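Local coordinates for FAD-dependent pyridine nucleotide-disulphide oxidoreductase (Desulfovibrio vulgaris, PDB 3IWA), which probably catalyses FAD-dependent redox reactions in which a pyridine nucleotide takes part, at residues A[99-104]-A[110-115]; A[149-154]-A[175-180]; A[207-212]-A[219-224]. One frame throughout, in Å; residues are numbered along the deposited sequence.

Followed from the N terminus, the three contacts come strictly in series: none encloses or crosses another. Contact 1 closes the five-residue turn of the hairpin 98-103/109-113, in a small antiparallel sheet beside the first parallel sheet. Contact 2 spans 20 residues, including strand 161-165, and brings the end of helix 144-153 against helix 169-182. Contact 3 closes the short link from helix 202-214 to edge strand 218-220 of the second parallel sheet, six residues lying between its segments. Contact 1 stands apart, its centre about 36 Å from that of contact 2 and about 46 Å from that of contact 3, whereas contacts 2 and 3 meet where Val-176 CG2 lies 4.0 Å from Leu-212 CD2.

Contact 1. Residues A[99-104]-A[110-115]; sequences VEIENL and RTLKYD
A beta hairpin pairs Val-99 with Leu-112 and Ile-101 with Arg-110 as antiparallel hydrogen-bonded pairs, with Glu-100 and Thr-111 forming the non-hydrogen-bonded pair between them. Four backbone bonds define the ladder: Val-99 N to Leu-112 O and Leu-112 N to Val-99 O are both 2.9 Å, and the second ring joins Ile-101 N to Arg-110 O and Arg-110 N to Ile-101 O. Side chains alternate accordingly. On the buried face Ile-101 CD1 reaches across to Leu-112 CG at 3.8 Å, the two side chains crossing at about a right angle. Ile-101 is placed for this by a chi1 of 68°, with CG1 between N and carbonyl carbon and also 3.8 Å from Arg-110 CB. Val-99 CG2 meets the Tyr-114 ring obliquely, 3.8 Å from CD2. On the other face Glu-100 CG runs beside Thr-111 OG1 at 3.6 Å. Arg-110 carries its guanidinium away from the hairpin partner to a salt bridge with Glu-82, while Thr-32, Ile-34 and Leu-84 touch the apolar side chains. With strand 87-93 the hairpin completes the three-stranded antiparallel meander that packs against the parallel sheet in FAD-binding domains of this family.

Contact 2. Residues A[149-154]-A[175-180]; sequences FVQHAI and AVSLAD
The end of helix 144-153 approaches helix 169-182 most closely at Gln-151 and Leu-178, whose CA atoms are 7.0 Å apart, so residues 149-154 and 175-180 meet through side chains. Gln-151 does so with its amide: CG lies beside the backbone N (chi1 -77°) and the chain runs on extended toward Ser-177. There Ser-177 OG is 2.9 Å from Gln-151 NE2 and 3.1 Å from OE1. It stands about 2.7 Å above the plane of the Gln-151 amide, over its face and not at its edge, and the angles are too poor for a hydrogen bond to either end. Ser-177 OG has a weak hydrogen bond to Glu-173 O, one turn back in its own helix. Closer to the sheet, Ile-154 CD1 touches Leu-178 CD2 at 3.8 Å, the side chains crossing at about a right angle; Trp-182 also packs on Ile-154. The directional link between the helices is the bond from Trp-182 NE1 to Gln-151 O. Between the two segments themselves, the chemistry is apolar contact plus a face-on polar approach, whose geometry implies close van der Waals contact, not a directional bond between Gln-151 and Ser-177.

Contact 3. Residues A[207-212]-A[219-224]; sequences MLRHDL and VHTGEK
Arg-209 reaches out from its helix across Val-219 to Thr-221, and the orientation of its guanidinium organises the contact. CG is anti to the backbone N (chi1 -170°) and the chain stays extended to NE, which carries the flat group alongside the end of strand 218-220. NH1 donates to Thr-221 OG1 over 2.8 Å. This bond is noticeably bent, with 137° at the hydrogen, and the hydroxyl sits 22° out of the guanidinium plane. NH2 is turned toward the backbone instead: it is 2.9 Å from Val-219 O, and it donates to a water that lies in the guanidinium plane at its edge, 2.7 Å away. The same water accepts from Thr-221 N at 3.1 Å, so arginine and strand end are linked both directly and through solvent. Val-219 CG1 comes over one face of the guanidinium, 4.0 Å above the plane and displaced toward its rim, an apolar cover across which the long arginine passes obliquely. NE is engaged by a salt bridge to Glu-213, one turn on in the helix, which should help to fix the rotation of the group. The other branch of Val-219 faces Leu-212: CG2 lies 3.9 Å from Leu-212 CD1, with the side chains at about a right angle. One valine thus separates a polar side, at Arg-209, from an apolar one, at Leu-212.

Beyond the pair, Leu-212 packs on Leu-172 and Val-176 of helix 169-182, Asp-211 accepts from the backbone N-H groups of Phe-345, Glu-346 and Gly-347, and strand 218-220, at the edge of the parallel sheet, bonds to strand 185-189, completing a beta-alpha-beta unit in which helix 202-214 covers the sheet.

Contact 1. Residues A[99-104]-A[110-115]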
ATOM      1  N   VAL A  99     -37.680   2.070  22.636  1.00 48.72           N
ATOM      2  CA  VAL A  99     -37.198   0.693  22.633  1.00 49.26           C
ATOM      3  C   VAL A  99     -37.616   0.074  23.954  1.00 50.66           C
ATOM      4  O   VAL A  99     -37.239   0.592  25.003  1.00 51.27           O
ATOM      5  CB  VAL A  99     -35.652   0.581  22.593  1.00 48.36           C
ATOM      6  CG1 VAL A  99     -35.274  -0.847  22.430  1.00 46.98           C
ATOM      7  CG2 VAL A  99     -35.042   1.425  21.498  1.00 47.37           C
ATOM      8  N   GLU A 100     -38.364  -1.027  23.911  1.00 52.19           N
ATOM      9  CA  GLU A 100     -38.702  -1.779  25.130  1.00 53.68           C
ATOM     10  C   GLU A 100     -37.566  -2.761  25.425  1.00 54.02           C
ATOM     11  O   GLU A 100     -37.144  -3.525  24.562  1.00 52.97           O
ATOM     12  CB  GLU A 100     -40.030  -2.537  24.998  1.00 54.07           C
ATOM     13  CG  GLU A 100     -41.282  -1.673  24.739  1.00 57.77           C
ATOM     14  CD  GLU A 100     -42.563  -2.525  24.580  1.00 62.62           C
ATOM     15  OE1 GLU A 100     -43.521  -2.307  25.346  1.00 67.27           O
ATOM     16  OE2 GLU A 100     -42.617  -3.432  23.714  1.00 65.02           O
ATOM     17  N   ILE A 101     -37.066  -2.730  26.645  1.00 55.43           N
ATOM     18  CA  ILE A 101     -35.954  -3.591  27.011  1.00 56.81           C
ATOM     19  C   ILE A 101     -36.352  -4.475  28.190  1.00 58.74           C
ATOM     20  O   ILE A 101     -37.277  -4.137  28.948  1.00 58.37           O
ATOM     21  CB  ILE A 101     -34.686  -2.762  27.316  1.00 56.73           C
ATOM     22  CG1 ILE A 101     -34.842  -1.935  28.596  1.00 56.17           C
ATOM     23  CG2 ILE A 101     -34.378  -1.819  26.129  1.00 55.85           C
ATOM     24  CD1 ILE A 101     -33.616  -1.090  28.947  1.00 55.53           C
ATOM     25  N   GLU A 102     -35.665  -5.607  28.325  1.00 60.74           N
ATOM     26  CA  GLU A 102     -35.860  -6.483  29.474  1.00 62.51           C
ATOM     27  C   GLU A 102     -34.530  -7.026  29.988  1.00 63.34           C
ATOM     28  O   GLU A 102     -33.752  -7.600  29.249  1.00 62.97           O
ATOM     29  CB  GLU A 102     -36.874  -7.599  29.150  1.00 62.96           C
ATOM     30  CG  GLU A 102     -36.321  -8.916  28.658  1.00 65.45           C
ATOM     31  CD  GLU A 102     -37.429  -9.921  28.335  1.00 69.98           C
ATOM     32  OE1 GLU A 102     -38.184  -9.667  27.355  1.00 72.42           O
ATOM     33  OE2 GLU A 102     -37.531 -10.961  29.052  1.00 71.34           O
ATOM     34  N   ASN A 103     -34.271  -6.768  31.263  1.00 64.93           N
ATOM     35  CA  ASN A 103     -33.188  -7.391  32.008  1.00 65.98           C
ATOM     36  C   ASN A 103     -33.487  -8.891  32.135  1.00 67.35           C
ATOM     37  O   ASN A 103     -34.549  -9.261  32.605  1.00 67.72           O
ATOM     38  CB  ASN A 103     -33.087  -6.736  33.386  1.00 65.67           C
ATOM     39  CG  ASN A 103     -31.846  -7.155  34.146  1.00 65.71           C
ATOM     40  OD1 ASN A 103     -31.657  -8.331  34.432  1.00 65.39           O
ATOM     41  ND2 ASN A 103     -30.988  -6.191  34.474  1.00 63.60           N
ATOM     42  N   LEU A 104     -32.561  -9.742  31.701  1.00 68.95           N
ATOM     43  CA  LEU A 104     -32.827 -11.184  31.548  1.00 70.06           C
ATOM     44  C   LEU A 104     -32.757 -11.990  32.867  1.00 71.48           C
ATOM     45  O   LEU A 104     -33.255 -13.112  32.949  1.00 71.50           O
ATOM     46  CB  LEU A 104     -31.863 -11.773  30.506  1.00 70.12           C
ATOM     47  CG  LEU A 104     -31.999 -11.247  29.066  1.00 69.52           C
ATOM     48  CD1 LEU A 104     -30.920 -11.839  28.200  1.00 69.23           C
ATOM     49  CD2 LEU A 104     -33.370 -11.573  28.475  1.00 69.90           C
ATOM     50  N   ARG A 110     -38.346  -2.248  30.840  1.00 69.62           N
ATOM     51  CA  ARG A 110     -38.246  -0.796  30.766  1.00 68.12           C
ATOM     52  C   ARG A 110     -38.405  -0.309  29.337  1.00 66.41           C
ATOM     53  O   ARG A 110     -38.105  -1.033  28.395  1.00 66.02           O
ATOM     54  CB  ARG A 110     -36.903  -0.365  31.332  1.00 68.35           C
ATOM     55  CG  ARG A 110     -36.651   1.117  31.268  1.00 69.78           C
ATOM     56  CD  ARG A 110     -35.642   1.516  32.307  1.00 70.73           C
ATOM     57  NE  ARG A 110     -34.893   2.705  31.914  1.00 71.29           N
ATOM     58  CZ  ARG A 110     -33.567   2.818  31.990  1.00 72.58           C
ATOM     59  NH1 ARG A 110     -32.813   1.809  32.446  1.00 71.82           N
ATOM     60  NH2 ARG A 110     -32.988   3.950  31.607  1.00 72.87           N
ATOM     61  N   THR A 111     -38.899   0.919  29.197  1.00 64.57           N
ATOM     62  CA  THR A 111     -39.115   1.552  27.900  1.00 63.05           C
ATOM     63  C   THR A 111     -38.200   2.765  27.808  1.00 61.82           C
ATOM     64  O   THR A 111     -38.413   3.772  28.497  1.00 62.07           O
ATOM     65  CB  THR A 111     -40.580   1.977  27.711  1.00 62.89           C
ATOM     66  OG1 THR A 111     -41.363   0.833  27.350  1.00 63.50           O
ATOM     67  CG2 THR A 111     -40.724   3.018  26.621  1.00 62.73           C
ATOM     68  N   LEU A 112     -37.156   2.643  26.986  1.00 59.66           N
ATOM     69  CA  LEU A 112     -36.199   3.727  26.772  1.00 57.29           C
ATOM     70  C   LEU A 112     -36.737   4.603  25.667  1.00 56.14           C
ATOM     71  O   LEU A 112     -37.337   4.095  24.726  1.00 55.76           O
ATOM     72  CB  LEU A 112     -34.852   3.168  26.325  1.00 57.02           C
ATOM     73  CG  LEU A 112     -34.079   2.233  27.258  1.00 55.40           C
ATOM     74  CD1 LEU A 112     -32.824   1.742  26.543  1.00 51.31           C
ATOM     75  CD2 LEU A 112     -33.729   2.936  28.587  1.00 53.20           C
ATOM     76  N   LYS A 113     -36.511   5.907  25.764  1.00 54.88           N
ATOM     77  CA  LYS A 113     -36.841   6.817  24.672  1.00 54.64           C
ATOM     78  C   LYS A 113     -35.562   7.301  23.968  1.00 53.16           C
ATOM     79  O   LYS A 113     -34.501   7.463  24.604  1.00 53.24           O
ATOM     80  CB  LYS A 113     -37.691   7.996  25.167  1.00 55.15           C
ATOM     81  CG  LYS A 113     -38.869   8.324  24.225  1.00 57.98           C
ATOM     82  CD  LYS A 113     -38.531   9.423  23.222  1.00 61.51           C
ATOM     83  CE  LYS A 113     -39.695   9.715  22.276  1.00 63.19           C
ATOM     84  NZ  LYS A 113     -39.324  10.737  21.237  1.00 64.34           N
ATOM     85  N   TYR A 114     -35.654   7.519  22.659  1.00 50.71           N
ATOM     86  CA  TYR A 114     -34.470   7.889  21.919  1.00 49.13           C
ATOM     87  C   TYR A 114     -34.742   8.981  20.916  1.00 48.21           C
ATOM     88  O   TYR A 114     -35.844   9.095  20.390  1.00 47.42           O
ATOM     89  CB  TYR A 114     -33.832   6.661  21.238  1.00 48.77           C
ATOM     90  CG  TYR A 114     -34.602   6.083  20.067  1.00 45.85           C
ATOM     91  CD1 TYR A 114     -34.517   6.643  18.806  1.00 44.13           C
ATOM     92  CD2 TYR A 114     -35.394   4.959  20.227  1.00 45.48           C
ATOM     93  CE1 TYR A 114     -35.220   6.104  17.733  1.00 44.30           C
ATOM     94  CE2 TYR A 114     -36.079   4.410  19.174  1.00 44.21           C
ATOM     95  CZ  TYR A 114     -35.989   4.979  17.935  1.00 44.12           C
ATOM     96  OH  TYR A 114     -36.689   4.417  16.899  1.00 46.72           O
ATOM     97  N   ASP A 115     -33.708   9.782  20.684  1.00 47.49           N
ATOM     98  CA  ASP A 115     -33.651  10.694  19.541  1.00 47.51           C
ATOM     99  C   ASP A 115     -32.997  10.004  18.344  1.00 46.31           C
ATOM    100  O   ASP A 115     -33.388  10.241  17.213  1.00 46.36           O
ATOM    101  CB  ASP A 115     -32.838  11.932  19.907  1.00 48.26           C
ATOM    102  CG  ASP A 115     -33.469  12.716  21.055  1.00 49.84           C
ATOM    103  OD1 ASP A 115     -34.350  13.523  20.719  1.00 52.91           O
ATOM    104  OD2 ASP A 115     -33.084  12.525  22.255  1.00 45.88           O
TER

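Contact 2. Residues A[149-154]-A[175-180]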
ATOM      1  N   PHE A 149     -11.804 -14.478  22.805  1.00 66.28           N
ATOM      2  CA  PHE A 149     -12.498 -14.963  24.004  1.00 66.97           C
ATOM      3  C   PHE A 149     -12.340 -16.472  24.208  1.00 66.56           C
ATOM      4  O   PHE A 149     -11.882 -16.916  25.269  1.00 65.83           O
ATOM      5  CB  PHE A 149     -13.987 -14.607  23.946  1.00 67.66           C
ATOM      6  CG  PHE A 149     -14.816 -15.244  25.047  1.00 71.01           C
ATOM      7  CD1 PHE A 149     -14.801 -14.723  26.344  1.00 74.77           C
ATOM      8  CD2 PHE A 149     -15.616 -16.360  24.781  1.00 74.30           C
ATOM      9  CE1 PHE A 149     -15.563 -15.305  27.367  1.00 75.81           C
ATOM     10  CE2 PHE A 149     -16.385 -16.955  25.792  1.00 75.81           C
ATOM     11  CZ  PHE A 149     -16.359 -16.426  27.088  1.00 76.83           C
ATOM     12  N   VAL A 150     -12.732 -17.258  23.204  1.00 66.19           N
ATOM     13  CA  VAL A 150     -12.617 -18.730  23.296  1.00 65.97           C
ATOM     14  C   VAL A 150     -11.165 -19.135  23.584  1.00 65.86           C
ATOM     15  O   VAL A 150     -10.921 -19.940  24.471  1.00 65.47           O
ATOM     16  CB  VAL A 150     -13.162 -19.452  22.015  1.00 66.05           C
ATOM     17  CG1 VAL A 150     -12.672 -20.910  21.923  1.00 65.58           C
ATOM     18  CG2 VAL A 150     -14.673 -19.387  21.976  1.00 65.08           C
ATOM     19  N   GLN A 151     -10.215 -18.538  22.860  1.00 66.25           N
ATOM     20  CA  GLN A 151      -8.782 -18.858  23.000  1.00 66.62           C
ATOM     21  C   GLN A 151      -8.258 -18.649  24.426  1.00 67.59           C
ATOM     22  O   GLN A 151      -7.469 -19.456  24.922  1.00 67.43           O
ATOM     23  CB  GLN A 151      -7.933 -18.025  22.031  1.00 66.34           C
ATOM     24  CG  GLN A 151      -7.962 -18.500  20.598  1.00 65.35           C
ATOM     25  CD  GLN A 151      -7.438 -17.470  19.600  1.00 65.17           C
ATOM     26  OE1 GLN A 151      -6.619 -16.601  19.924  1.00 64.51           O
ATOM     27  NE2 GLN A 151      -7.897 -17.585  18.366  1.00 64.48           N
ATOM     28  N   HIS A 152      -8.694 -17.562  25.069  1.00 68.56           N
ATOM     29  CA  HIS A 152      -8.247 -17.219  26.433  1.00 69.29           C
ATOM     30  C   HIS A 152      -9.133 -17.820  27.538  1.00 68.85           C
ATOM     31  O   HIS A 152      -8.809 -17.693  28.717  1.00 69.12           O
ATOM     32  CB  HIS A 152      -8.082 -15.685  26.600  1.00 69.63           C
ATOM     33  CG  HIS A 152      -6.948 -15.109  25.794  1.00 72.06           C
ATOM     34  ND1 HIS A 152      -6.959 -15.074  24.414  1.00 75.77           N
ATOM     35  CD2 HIS A 152      -5.763 -14.563  26.168  1.00 75.28           C
ATOM     36  CE1 HIS A 152      -5.837 -14.526  23.970  1.00 76.40           C
ATOM     37  NE2 HIS A 152      -5.091 -14.209  25.015  1.00 76.62           N
ATOM     38  N   ALA A 153     -10.223 -18.490  27.170  1.00 68.47           N
ATOM     39  CA  ALA A 153     -11.071 -19.204  28.159  1.00 68.37           C
ATOM     40  C   ALA A 153     -10.609 -20.652  28.362  1.00 68.14           C
ATOM     41  O   ALA A 153     -10.942 -21.297  29.363  1.00 68.10           O
ATOM     42  CB  ALA A 153     -12.541 -19.169  27.737  1.00 68.22           C
ATOM     43  N   ILE A 154      -9.866 -21.158  27.378  1.00 67.97           N
ATOM     44  CA  ILE A 154      -9.193 -22.457  27.476  1.00 67.47           C
ATOM     45  C   ILE A 154      -7.883 -22.282  28.262  1.00 67.33           C
ATOM     46  O   ILE A 154      -7.242 -21.210  28.234  1.00 67.15           O
ATOM     47  CB  ILE A 154      -8.876 -23.054  26.068  1.00 67.28           C
ATOM     48  CG1 ILE A 154     -10.172 -23.362  25.311  1.00 66.65           C
ATOM     49  CG2 ILE A 154      -7.981 -24.306  26.172  1.00 66.43           C
ATOM     50  CD1 ILE A 154     -10.021 -23.306  23.821  1.00 65.74           C
ATOM     51  N   ALA A 175      -7.689 -22.555  14.156  1.00 47.51           N
ATOM     52  CA  ALA A 175      -6.852 -23.765  13.993  1.00 48.47           C
ATOM     53  C   ALA A 175      -5.460 -23.526  14.554  1.00 49.03           C
ATOM     54  O   ALA A 175      -4.942 -24.306  15.354  1.00 48.06           O
ATOM     55  CB  ALA A 175      -6.749 -24.172  12.527  1.00 47.91           C
ATOM     56  N   VAL A 176      -4.877 -22.421  14.091  1.00 50.21           N
ATOM     57  CA  VAL A 176      -3.519 -22.018  14.417  1.00 50.90           C
ATOM     58  C   VAL A 176      -3.388 -21.716  15.914  1.00 51.05           C
ATOM     59  O   VAL A 176      -2.505 -22.228  16.555  1.00 51.07           O
ATOM     60  CB  VAL A 176      -3.110 -20.784  13.577  1.00 51.28           C
ATOM     61  CG1 VAL A 176      -1.800 -20.175  14.084  1.00 51.78           C
ATOM     62  CG2 VAL A 176      -3.002 -21.159  12.096  1.00 51.99           C
ATOM     63  N   SER A 177      -4.296 -20.928  16.469  1.00 51.27           N
ATOM     64  CA  SER A 177      -4.255 -20.600  17.888  1.00 52.04           C
ATOM     65  C   SER A 177      -4.326 -21.813  18.792  1.00 51.75           C
ATOM     66  O   SER A 177      -3.562 -21.914  19.749  1.00 51.28           O
ATOM     67  CB  SER A 177      -5.414 -19.700  18.265  1.00 52.52           C
ATOM     68  OG  SER A 177      -5.197 -18.392  17.784  1.00 54.98           O
ATOM     69  N   LEU A 178      -5.278 -22.697  18.517  1.00 51.65           N
ATOM     70  CA  LEU A 178      -5.470 -23.875  19.347  1.00 51.86           C
ATOM     71  C   LEU A 178      -4.233 -24.760  19.282  1.00 53.08           C
ATOM     72  O   LEU A 178      -3.744 -25.188  20.317  1.00 52.86           O
ATOM     73  CB  LEU A 178      -6.736 -24.663  18.966  1.00 51.37           C
ATOM     74  CG  LEU A 178      -8.084 -23.927  19.083  1.00 50.34           C
ATOM     75  CD1 LEU A 178      -9.261 -24.800  18.672  1.00 46.74           C
ATOM     76  CD2 LEU A 178      -8.294 -23.406  20.491  1.00 50.17           C
ATOM     77  N   ALA A 179      -3.710 -25.021  18.088  1.00 54.62           N
ATOM     78  CA  ALA A 179      -2.526 -25.878  17.978  1.00 56.31           C
ATOM     79  C   ALA A 179      -1.279 -25.204  18.550  1.00 58.08           C
ATOM     80  O   ALA A 179      -0.435 -25.861  19.148  1.00 59.05           O
ATOM     81  CB  ALA A 179      -2.291 -26.314  16.538  1.00 55.78           C
ATOM     82  N   ASP A 180      -1.176 -23.886  18.414  1.00 60.08           N
ATOM     83  CA  ASP A 180       0.068 -23.181  18.765  1.00 61.35           C
ATOM     84  C   ASP A 180       0.146 -22.666  20.203  1.00 62.12           C
ATOM     85  O   ASP A 180       1.199 -22.729  20.816  1.00 62.49           O
ATOM     86  CB  ASP A 180       0.308 -22.020  17.790  1.00 61.61           C
ATOM     87  CG  ASP A 180       1.733 -21.955  17.305  1.00 62.12           C
ATOM     88  OD1 ASP A 180       2.329 -23.029  17.054  1.00 63.56           O
ATOM     89  OD2 ASP A 180       2.255 -20.832  17.170  1.00 63.23           O
TER

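Contact 3. Residues A[207-212]-A[219-224]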
ATOM      1  N   MET A 207      -0.959 -23.484  -0.789  1.00 44.43           N
ATOM      2  CA  MET A 207       0.138 -22.956  -0.008  1.00 45.57           C
ATOM      3  C   MET A 207      -0.315 -22.812   1.450  1.00 45.02           C
ATOM      4  O   MET A 207       0.394 -23.181   2.369  1.00 45.79           O
ATOM      5  CB  MET A 207       0.635 -21.603  -0.567  1.00 46.29           C
ATOM      6  CG  MET A 207       1.412 -21.626  -1.935  1.00 49.57           C
ATOM      7  SD  MET A 207       2.799 -22.803  -1.982  1.00 53.41           S
ATOM      8  CE  MET A 207       2.000 -24.352  -2.299  1.00 55.79           C
ATOM      9  N   LEU A 208      -1.501 -22.271   1.669  1.00 44.53           N
ATOM     10  CA  LEU A 208      -1.971 -22.079   3.038  1.00 44.07           C
ATOM     11  C   LEU A 208      -2.250 -23.451   3.655  1.00 43.73           C
ATOM     12  O   LEU A 208      -1.928 -23.677   4.811  1.00 43.53           O
ATOM     13  CB  LEU A 208      -3.199 -21.159   3.112  1.00 43.10           C
ATOM     14  CG  LEU A 208      -3.051 -19.661   2.845  1.00 43.05           C
ATOM     15  CD1 LEU A 208      -2.786 -19.348   1.332  1.00 43.14           C
ATOM     16  CD2 LEU A 208      -4.308 -18.915   3.324  1.00 39.74           C
ATOM     17  N   ARG A 209      -2.836 -24.355   2.880  1.00 44.00           N
ATOM     18  CA  ARG A 209      -3.111 -25.716   3.349  1.00 45.03           C
ATOM     19  C   ARG A 209      -1.841 -26.377   3.875  1.00 46.27           C
ATOM     20  O   ARG A 209      -1.869 -26.967   4.963  1.00 46.28           O
ATOM     21  CB  ARG A 209      -3.751 -26.588   2.263  1.00 44.53           C
ATOM     22  CG  ARG A 209      -4.275 -27.923   2.783  1.00 43.47           C
ATOM     23  CD  ARG A 209      -4.986 -28.744   1.698  1.00 42.55           C
ATOM     24  NE  ARG A 209      -5.409 -30.070   2.195  1.00 40.19           N
ATOM     25  CZ  ARG A 209      -6.493 -30.731   1.799  1.00 40.80           C
ATOM     26  NH1 ARG A 209      -7.322 -30.265   0.881  1.00 38.50           N
ATOM     27  NH2 ARG A 209      -6.785 -31.888   2.367  1.00 47.33           N
ATOM     28  N   HIS A 210      -0.729 -26.215   3.151  1.00 47.94           N
ATOM     29  CA  HIS A 210       0.528 -26.877   3.513  1.00 49.25           C
ATOM     30  C   HIS A 210       1.060 -26.317   4.798  1.00 49.72           C
ATOM     31  O   HIS A 210       1.556 -27.073   5.629  1.00 50.04           O
ATOM     32  CB  HIS A 210       1.612 -26.729   2.446  1.00 49.99           C
ATOM     33  CG  HIS A 210       2.948 -27.296   2.853  1.00 52.63           C
ATOM     34  ND1 HIS A 210       4.063 -26.509   3.059  1.00 54.61           N
ATOM     35  CD2 HIS A 210       3.339 -28.573   3.104  1.00 55.36           C
ATOM     36  CE1 HIS A 210       5.087 -27.276   3.393  1.00 56.24           C
ATOM     37  NE2 HIS A 210       4.670 -28.529   3.446  1.00 57.09           N
ATOM     38  N   ASP A 211       0.987 -24.996   4.950  1.00 49.59           N
ATOM     39  CA  ASP A 211       1.401 -24.380   6.182  1.00 49.73           C
ATOM     40  C   ASP A 211       0.677 -25.069   7.326  1.00 49.79           C
ATOM     41  O   ASP A 211       1.305 -25.374   8.331  1.00 50.02           O
ATOM     42  CB  ASP A 211       1.156 -22.865   6.183  1.00 49.98           C
ATOM     43  CG  ASP A 211       1.743 -22.170   7.427  1.00 51.02           C
ATOM     44  OD1 ASP A 211       1.130 -22.275   8.504  1.00 54.49           O
ATOM     45  OD2 ASP A 211       2.806 -21.511   7.354  1.00 51.78           O
ATOM     46  N   LEU A 212      -0.619 -25.349   7.177  1.00 50.04           N
ATOM     47  CA  LEU A 212      -1.364 -25.992   8.268  1.00 50.32           C
ATOM     48  C   LEU A 212      -0.928 -27.464   8.489  1.00 50.86           C
ATOM     49  O   LEU A 212      -0.686 -27.882   9.613  1.00 49.88           O
ATOM     50  CB  LEU A 212      -2.877 -25.932   8.040  1.00 50.16           C
ATOM     51  CG  LEU A 212      -3.579 -24.576   7.874  1.00 49.81           C
ATOM     52  CD1 LEU A 212      -5.051 -24.836   7.941  1.00 48.74           C
ATOM     53  CD2 LEU A 212      -3.172 -23.539   8.917  1.00 47.41           C
ATOM     54  N   VAL A 219      -6.274 -31.268   7.602  1.00 45.12           N
ATOM     55  CA  VAL A 219      -7.301 -30.581   6.822  1.00 44.09           C
ATOM     56  C   VAL A 219      -8.105 -31.511   5.925  1.00 44.29           C
ATOM     57  O   VAL A 219      -7.553 -32.268   5.163  1.00 44.18           O
ATOM     58  CB  VAL A 219      -6.667 -29.465   5.970  1.00 43.87           C
ATOM     59  CG1 VAL A 219      -7.742 -28.697   5.212  1.00 40.64           C
ATOM     60  CG2 VAL A 219      -5.847 -28.532   6.858  1.00 43.30           C
ATOM     61  N   HIS A 220      -9.420 -31.438   5.998  1.00 44.82           N
ATOM     62  CA  HIS A 220     -10.256 -32.204   5.096  1.00 46.17           C
ATOM     63  C   HIS A 220     -11.118 -31.226   4.346  1.00 46.11           C
ATOM     64  O   HIS A 220     -11.827 -30.427   4.968  1.00 46.78           O
ATOM     65  CB  HIS A 220     -11.148 -33.219   5.843  1.00 46.43           C
ATOM     66  CG  HIS A 220     -10.382 -34.244   6.630  1.00 48.94           C
ATOM     67  ND1 HIS A 220      -9.564 -35.181   6.038  1.00 50.91           N
ATOM     68  CD2 HIS A 220     -10.305 -34.471   7.967  1.00 49.94           C
ATOM     69  CE1 HIS A 220      -9.013 -35.934   6.976  1.00 50.18           C
ATOM     70  NE2 HIS A 220      -9.446 -35.522   8.154  1.00 47.37           N
ATOM     71  N   THR A 221     -11.050 -31.303   3.019  1.00 46.41           N
ATOM     72  CA  THR A 221     -11.895 -30.537   2.106  1.00 46.48           C
ATOM     73  C   THR A 221     -12.869 -31.449   1.338  1.00 47.25           C
ATOM     74  O   THR A 221     -12.753 -32.675   1.350  1.00 47.95           O
ATOM     75  CB  THR A 221     -11.023 -29.696   1.115  1.00 46.67           C
ATOM     76  OG1 THR A 221     -10.044 -30.523   0.481  1.00 45.44           O
ATOM     77  CG2 THR A 221     -10.304 -28.573   1.864  1.00 46.10           C
ATOM     78  N   GLY A 222     -13.828 -30.851   0.650  1.00 47.45           N
ATOM     79  CA  GLY A 222     -14.881 -31.616   0.042  1.00 47.96           C
ATOM     80  C   GLY A 222     -15.546 -32.589   1.010  1.00 48.29           C
ATOM     81  O   GLY A 222     -15.938 -33.682   0.607  1.00 48.75           O
ATOM     82  N   GLU A 223     -15.715 -32.170   2.270  1.00 48.47           N
ATOM     83  CA  GLU A 223     -16.187 -33.047   3.335  1.00 48.13           C
ATOM     84  C   GLU A 223     -17.280 -32.402   4.171  1.00 48.35           C
ATOM     85  O   GLU A 223     -17.127 -31.284   4.661  1.00 47.54           O
ATOM     86  CB  GLU A 223     -15.011 -33.448   4.204  1.00 48.57           C
ATOM     87  CG  GLU A 223     -15.348 -34.580   5.166  1.00 49.15           C
ATOM     88  CD  GLU A 223     -14.164 -35.394   5.594  1.00 47.96           C
ATOM     89  OE1 GLU A 223     -13.171 -35.492   4.852  1.00 46.56           O
ATOM     90  OE2 GLU A 223     -14.259 -35.988   6.684  1.00 51.69           O
ATOM     91  N   LYS A 224     -18.393 -33.125   4.316  1.00 48.71           N
ATOM     92  CA  LYS A 224     -19.624 -32.598   4.905  1.00 49.60           C
ATOM     93  C   LYS A 224     -19.852 -33.157   6.304  1.00 49.17           C
ATOM     94  O   LYS A 224     -19.601 -34.338   6.542  1.00 50.04           O
ATOM     95  CB  LYS A 224     -20.841 -32.944   4.025  1.00 50.26           C
ATOM     96  CG  LYS A 224     -22.189 -32.495   4.628  1.00 53.57           C
ATOM     97  CD  LYS A 224     -23.409 -32.748   3.710  1.00 58.84           C
ATOM     98  CE  LYS A 224     -24.531 -31.709   3.952  1.00 61.87           C
ATOM     99  NZ  LYS A 224     -25.600 -31.650   2.879  1.00 64.15           N
TER
HETATM  100  O   HOH W   1      -8.988 -33.353   1.892  1.00 43.94           O